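Local coordinates for De novo designed switch protein caging a hemagglutinin binder (sCageHA267_1S) (Synthetic construct, PDB 7CBC) that cages a hemagglutinin binder within a designed helical-bundle switch, probably serving as a biosensor component whose binder becomes exposed when the cage opens, at residues A5-E10 against E87-A92; L33-L38 against R254-S259. All coordinates share one frame; numbering follows the deposited sequence.

Contact 1 (A5-E10 against E87-A92); sequences ARKLLE and EEAREA
Lys-7 of helix 3-46 lays its aliphatic chain over Ala-89 of helix 50-93, joining consecutive antiparallel bundle helices (168° between segment axes). Carbon contacts dominate. Lys-7 CD lies 3.2 Å from Ala-89 CA and 3.5 Å from Ala-89 CB, both tighter than ordinary van der Waals spacing, while Lys-7 CG meets Ala-92 CB at 4.1 Å. Lys-7 CB points toward the neighbouring helix; CG, anti to the backbone N, continues the chain, which bends at chi2 (25°) and chi3; that intermediate chi2 and the short carbon distances suggest strain or doubtful placement.

Among the charges, Lys-7 NZ makes a salt bridge with Glu-10 OE1 at 2.8 Å, from above the carboxylate plane (68° out of it). Glu-88 OE1 stays 4.6 Å from Lys-7 NZ, beyond a salt bridge, and OE2 is bridged to Lys-84. Glu-10 OE1 and Glu-88 OE1 approach to 3.5 Å, the side chains crossing at about a right angle. With an alanine at Lys-7, Ala-89 would probably lose the chain lying over it, and Glu-10 its cationic mate. With no hydrogen bond between 5-10 and 87-92, these segments appear held mainly by the lysine chain on Ala-89 and Ala-92, and the ammonium likely eases the like-charge approach.

Contact 2 (L33-L38 against R254-S259); sequences LQELNL and RSKRES
Gln-34 and Ser-259 bond across two antiparallel helices of a designed six-helix bundle, in which helix 245-268, immediately before the small C-terminal helices, is consistent with the latch of a caged switch. Gln-34 CB points toward that helix but is still 5.3 Å from Ser-259 CB. CG, anti to the backbone N (chi1 179°), comes within 3.7 Å of Ser-259 OG. A bend at chi2 then carries the amide round, and CD follows, 3.7 Å from Ser-259 OG, as the hydrogen bond to it requires. At the tip, NE2 donates to Ser-259 OG at 2.8 Å; the N-H...O angle of 157° makes the bond fairly straight, and the hydroxyl oxygen lies near the amide plane (14° out of it). NE2 also bonds Asn-232 OD1 of helix 195-239, so one buried nitrogen ties three helices together.

One turn on, Leu-38 adds apolar cover, its CD1 resting 3.5 Å from Lys-256 CA. On the partly exposed flank, Lys-256 brings NZ to 3.8 Å from Glu-35 CG; the carboxylate of Glu-35 is instead bridged to Arg-32. The hydroxyl of Ser-259 donates in turn to Ser-255 O, with OG 3.1 Å from that oxygen, which also takes the Ser-259 N-H, the two donors arriving from opposite faces of its plane.

In the fold
Both contacts use helix 3-46, but on opposite sides of the chain's centre, with contact centres 43 Å apart and nearest atoms about 30 Å apart. Contact 1 joins it to helix 50-93, its successor in the chain; contact 2 joins it to helix 245-268, more than 200 residues later. Contact 1 is only partly buried, and its charges are answered mainly within each helix. Contact 2 is buried, covers more surface (235 against 187 Å²) and sends a directed hydrogen bond across the interface. Helix 99-142 covers Ala-89 of the first, while helix 195-239 packs on Leu-38 and Ser-259 of the second.

Contact 1 (A5-E10 against E87-A92)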
loop_
_atom_site.group_PDB
_atom_site.type_symbol
_atom_site.label_atom_id
_atom_site.label_comp_id
_atom_site.label_asym_id
_atom_site.label_seq_id
_atom_site.Cartn_x
_atom_site.Cartn_y
_atom_site.Cartn_z
ATOM N N ALA A 5 22.480 9.326 15.104
ATOM C CA ALA A 5 21.130 9.821 14.874
ATOM C C ALA A 5 20.873 10.037 13.389
ATOM O O ALA A 5 19.774 9.757 12.897
ATOM C CB ALA A 5 20.899 11.112 15.653
ATOM N N ARG A 6 21.871 10.547 12.660
ATOM C CA ARG A 6 21.691 10.762 11.229
ATOM C C ARG A 6 21.543 9.449 10.493
ATOM O O ARG A 6 20.863 9.378 9.465
ATOM C CB ARG A 6 22.872 11.531 10.648
ATOM C CG ARG A 6 22.986 12.926 11.156
ATOM C CD ARG A 6 24.127 13.666 10.473
ATOM N NE ARG A 6 23.568 14.724 9.652
ATOM C CZ ARG A 6 23.340 15.955 10.102
ATOM N NH1 ARG A 6 23.632 16.270 11.362
ATOM N NH2 ARG A 6 22.811 16.870 9.302
ATOM N N LYS A 7 22.188 8.407 10.994
ATOM C CA LYS A 7 22.100 7.110 10.351
ATOM C C LYS A 7 20.717 6.507 10.559
ATOM O O LYS A 7 20.133 5.957 9.622
ATOM C CB LYS A 7 23.252 6.239 10.875
ATOM C CG LYS A 7 23.225 4.725 10.691
ATOM C CD LYS A 7 22.392 4.178 9.530
ATOM C CE LYS A 7 22.716 4.653 8.129
ATOM N NZ LYS A 7 21.629 4.176 7.231
ATOM N N LEU A 8 20.150 6.659 11.755
ATOM C CA LEU A 8 18.800 6.173 12.009
ATOM C C LEU A 8 17.787 6.858 11.106
ATOM O O LEU A 8 16.987 6.192 10.435
ATOM C CB LEU A 8 18.442 6.380 13.478
ATOM C CG LEU A 8 19.210 5.430 14.385
ATOM C CD1 LEU A 8 19.152 5.896 15.840
ATOM C CD2 LEU A 8 18.654 4.031 14.224
ATOM N N LEU A 9 17.810 8.192 11.067
ATOM C CA LEU A 9 16.894 8.911 10.191
ATOM C C LEU A 9 17.098 8.505 8.737
ATOM O O LEU A 9 16.134 8.358 7.983
ATOM C CB LEU A 9 17.077 10.414 10.368
ATOM C CG LEU A 9 16.120 11.330 9.614
ATOM C CD1 LEU A 9 14.671 11.062 10.018
ATOM C CD2 LEU A 9 16.486 12.791 9.865
ATOM N N GLU A 10 18.350 8.297 8.336
ATOM C CA GLU A 10 18.645 7.867 6.975
ATOM C C GLU A 10 18.051 6.484 6.689
ATOM O O GLU A 10 17.515 6.238 5.596
ATOM C CB GLU A 10 20.163 7.902 6.784
ATOM C CG GLU A 10 20.734 7.324 5.510
ATOM C CD GLU A 10 22.233 7.026 5.679
ATOM O OE1 GLU A 10 22.675 5.905 5.328
ATOM O OE2 GLU A 10 22.965 7.908 6.195
ATOM N N GLU A 87 20.721 -3.217 7.325
ATOM C CA GLU A 87 22.037 -3.795 7.565
ATOM C C GLU A 87 23.129 -2.738 7.504
ATOM O O GLU A 87 24.031 -2.717 8.350
ATOM C CB GLU A 87 22.321 -4.916 6.564
ATOM C CG GLU A 87 22.110 -6.286 7.155
ATOM C CD GLU A 87 22.795 -6.447 8.501
ATOM O OE1 GLU A 87 24.003 -6.143 8.598
ATOM O OE2 GLU A 87 22.121 -6.867 9.472
ATOM N N GLU A 88 23.073 -1.859 6.503
ATOM C CA GLU A 88 23.965 -0.707 6.510
ATOM C C GLU A 88 23.783 0.098 7.787
ATOM O O GLU A 88 24.757 0.546 8.400
ATOM C CB GLU A 88 23.712 0.163 5.281
ATOM C CG GLU A 88 24.287 1.565 5.389
ATOM C CD GLU A 88 24.216 2.332 4.077
ATOM O OE1 GLU A 88 24.802 3.433 4.011
ATOM O OE2 GLU A 88 23.575 1.822 3.127
ATOM N N ALA A 89 22.533 0.279 8.209
ATOM C CA ALA A 89 22.264 0.964 9.466
ATOM C C ALA A 89 22.872 0.217 10.643
ATOM O O ALA A 89 23.545 0.811 11.492
ATOM C CB ALA A 89 20.756 1.133 9.655
ATOM N N ARG A 90 22.646 -1.094 10.701
ATOM C CA ARG A 90 23.134 -1.895 11.814
ATOM C C ARG A 90 24.657 -1.955 11.833
ATOM O O ARG A 90 25.260 -2.027 12.910
ATOM C CB ARG A 90 22.516 -3.294 11.730
ATOM C CG ARG A 90 22.789 -4.195 12.918
ATOM C CD ARG A 90 21.660 -5.196 13.163
ATOM N NE ARG A 90 21.023 -5.633 11.922
ATOM C CZ ARG A 90 19.759 -5.374 11.591
ATOM N NH1 ARG A 90 18.973 -4.685 12.412
ATOM N NH2 ARG A 90 19.276 -5.808 10.439
ATOM N N GLU A 91 25.293 -1.896 10.657
ATOM C CA GLU A 91 26.752 -1.921 10.586
ATOM C C GLU A 91 27.361 -0.746 11.342
ATOM O O GLU A 91 28.439 -0.870 11.939
ATOM C CB GLU A 91 27.208 -1.907 9.124
ATOM C CG GLU A 91 28.713 -2.134 8.917
ATOM C CD GLU A 91 29.555 -0.847 8.896
ATOM O OE1 GLU A 91 29.074 0.228 9.323
ATOM O OE2 GLU A 91 30.720 -0.919 8.442
ATOM N N ALA A 92 26.708 0.414 11.297
ATOM C CA ALA A 92 27.197 1.545 12.073
ATOM C C ALA A 92 26.731 1.480 13.524
ATOM O O ALA A 92 27.482 1.868 14.426
ATOM C CB ALA A 92 26.754 2.859 11.429
#

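Contact 2 (L33-L38 against R254-S259)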
loop_
_atom_site.group_PDB
_atom_site.type_symbol
_atom_site.label_atom_id
_atom_site.label_comp_id
_atom_site.label_asym_id
_atom_site.label_seq_id
_atom_site.Cartn_x
_atom_site.Cartn_y
_atom_site.Cartn_z
ATOM N N LEU A 33 -5.380 -5.845 -12.474
ATOM C CA LEU A 33 -6.411 -6.839 -12.156
ATOM C C LEU A 33 -7.805 -6.320 -12.486
ATOM O O LEU A 33 -8.633 -7.035 -13.070
ATOM C CB LEU A 33 -6.344 -7.225 -10.682
ATOM C CG LEU A 33 -5.190 -8.092 -10.193
ATOM C CD1 LEU A 33 -5.234 -8.205 -8.674
ATOM C CD2 LEU A 33 -5.228 -9.467 -10.842
ATOM N N GLN A 34 -8.093 -5.081 -12.078
ATOM C CA GLN A 34 -9.387 -4.474 -12.371
ATOM C C GLN A 34 -9.621 -4.380 -13.869
ATOM O O GLN A 34 -10.727 -4.650 -14.358
ATOM C CB GLN A 34 -9.461 -3.081 -11.744
ATOM C CG GLN A 34 -10.763 -2.356 -12.006
ATOM C CD GLN A 34 -11.919 -2.969 -11.251
ATOM O OE1 GLN A 34 -11.782 -4.020 -10.618
ATOM N NE2 GLN A 34 -13.063 -2.303 -11.290
ATOM N N GLU A 35 -8.588 -3.978 -14.607
ATOM C CA GLU A 35 -8.680 -3.884 -16.056
ATOM C C GLU A 35 -9.086 -5.221 -16.667
ATOM O O GLU A 35 -9.919 -5.268 -17.583
ATOM C CB GLU A 35 -7.337 -3.401 -16.606
ATOM C CG GLU A 35 -7.384 -2.957 -18.038
ATOM C CD GLU A 35 -6.100 -2.305 -18.496
ATOM O OE1 GLU A 35 -5.205 -2.024 -17.644
ATOM O OE2 GLU A 35 -6.003 -2.069 -19.721
ATOM N N LEU A 36 -8.535 -6.321 -16.140
ATOM C CA LEU A 36 -8.930 -7.656 -16.583
ATOM C C LEU A 36 -10.366 -7.977 -16.196
ATOM O O LEU A 36 -11.121 -8.544 -16.995
ATOM C CB LEU A 36 -7.996 -8.713 -16.001
ATOM C CG LEU A 36 -6.535 -8.672 -16.411
ATOM C CD1 LEU A 36 -5.863 -9.946 -15.920
ATOM C CD2 LEU A 36 -6.423 -8.536 -17.931
ATOM N N ASN A 37 -10.751 -7.673 -14.955
ATOM C CA ASN A 37 -12.109 -8.003 -14.539
ATOM C C ASN A 37 -13.142 -7.293 -15.408
ATOM O O ASN A 37 -14.136 -7.903 -15.827
ATOM C CB ASN A 37 -12.320 -7.672 -13.065
ATOM C CG ASN A 37 -13.631 -8.219 -12.535
ATOM O OD1 ASN A 37 -13.736 -9.399 -12.190
ATOM N ND2 ASN A 37 -14.649 -7.366 -12.480
ATOM N N LEU A 38 -12.923 -6.010 -15.705
ATOM C CA LEU A 38 -13.880 -5.302 -16.544
ATOM C C LEU A 38 -13.954 -5.932 -17.925
ATOM O O LEU A 38 -15.048 -6.143 -18.463
ATOM C CB LEU A 38 -13.516 -3.824 -16.639
ATOM C CG LEU A 38 -13.682 -3.079 -15.311
ATOM C CD1 LEU A 38 -13.545 -1.586 -15.531
ATOM C CD2 LEU A 38 -15.023 -3.415 -14.652
ATOM N N ARG A 254 -19.104 3.046 -18.222
ATOM C CA ARG A 254 -19.236 3.895 -17.044
ATOM C C ARG A 254 -18.413 3.351 -15.881
ATOM O O ARG A 254 -17.789 4.119 -15.137
ATOM C CB ARG A 254 -20.720 4.004 -16.675
ATOM C CG ARG A 254 -21.067 4.730 -15.377
ATOM C CD ARG A 254 -22.589 5.033 -15.300
ATOM N NE ARG A 254 -23.409 3.928 -14.787
ATOM C CZ ARG A 254 -24.243 3.198 -15.528
ATOM N NH1 ARG A 254 -24.367 3.444 -16.827
ATOM N NH2 ARG A 254 -24.962 2.221 -14.975
ATOM N N SER A 255 -18.389 2.025 -15.716
ATOM C CA SER A 255 -17.592 1.422 -14.656
ATOM C C SER A 255 -16.100 1.539 -14.931
ATOM O O SER A 255 -15.310 1.661 -13.988
ATOM C CB SER A 255 -17.979 -0.042 -14.465
ATOM O OG SER A 255 -19.092 -0.152 -13.600
ATOM N N LYS A 256 -15.686 1.504 -16.200
ATOM C CA LYS A 256 -14.275 1.732 -16.494
ATOM C C LYS A 256 -13.865 3.162 -16.145
ATOM O O LYS A 256 -12.784 3.387 -15.582
ATOM C CB LYS A 256 -13.982 1.408 -17.958
ATOM C CG LYS A 256 -12.514 1.140 -18.247
ATOM C CD LYS A 256 -12.299 0.506 -19.618
ATOM C CE LYS A 256 -10.842 0.068 -19.786
ATOM N NZ LYS A 256 -10.572 -1.280 -19.190
ATOM N N ARG A 257 -14.732 4.140 -16.431
ATOM C CA ARG A 257 -14.408 5.530 -16.114
ATOM C C ARG A 257 -14.250 5.742 -14.613
ATOM O O ARG A 257 -13.333 6.448 -14.175
ATOM C CB ARG A 257 -15.482 6.470 -16.660
ATOM C CG ARG A 257 -15.464 6.664 -18.170
ATOM C CD ARG A 257 -16.393 7.805 -18.574
ATOM N NE ARG A 257 -17.718 7.705 -17.958
ATOM C CZ ARG A 257 -18.763 7.095 -18.510
ATOM N NH1 ARG A 257 -18.642 6.508 -19.697
ATOM N NH2 ARG A 257 -19.929 7.066 -17.872
ATOM N N GLU A 258 -15.138 5.149 -13.806
ATOM C CA GLU A 258 -15.059 5.366 -12.363
ATOM C C GLU A 258 -13.900 4.588 -11.750
ATOM O O GLU A 258 -13.255 5.069 -10.810
ATOM C CB GLU A 258 -16.381 4.994 -11.690
ATOM C CG GLU A 258 -16.487 5.401 -10.201
ATOM C CD GLU A 258 -16.502 6.916 -9.969
ATOM O OE1 GLU A 258 -16.142 7.351 -8.851
ATOM O OE2 GLU A 258 -16.873 7.671 -10.898
ATOM N N SER A 259 -13.616 3.388 -12.267
ATOM C CA SER A 259 -12.421 2.663 -11.839
ATOM C C SER A 259 -11.166 3.502 -12.044
ATOM O O SER A 259 -10.278 3.526 -11.183
ATOM C CB SER A 259 -12.298 1.337 -12.595
ATOM O OG SER A 259 -13.230 0.392 -12.113
#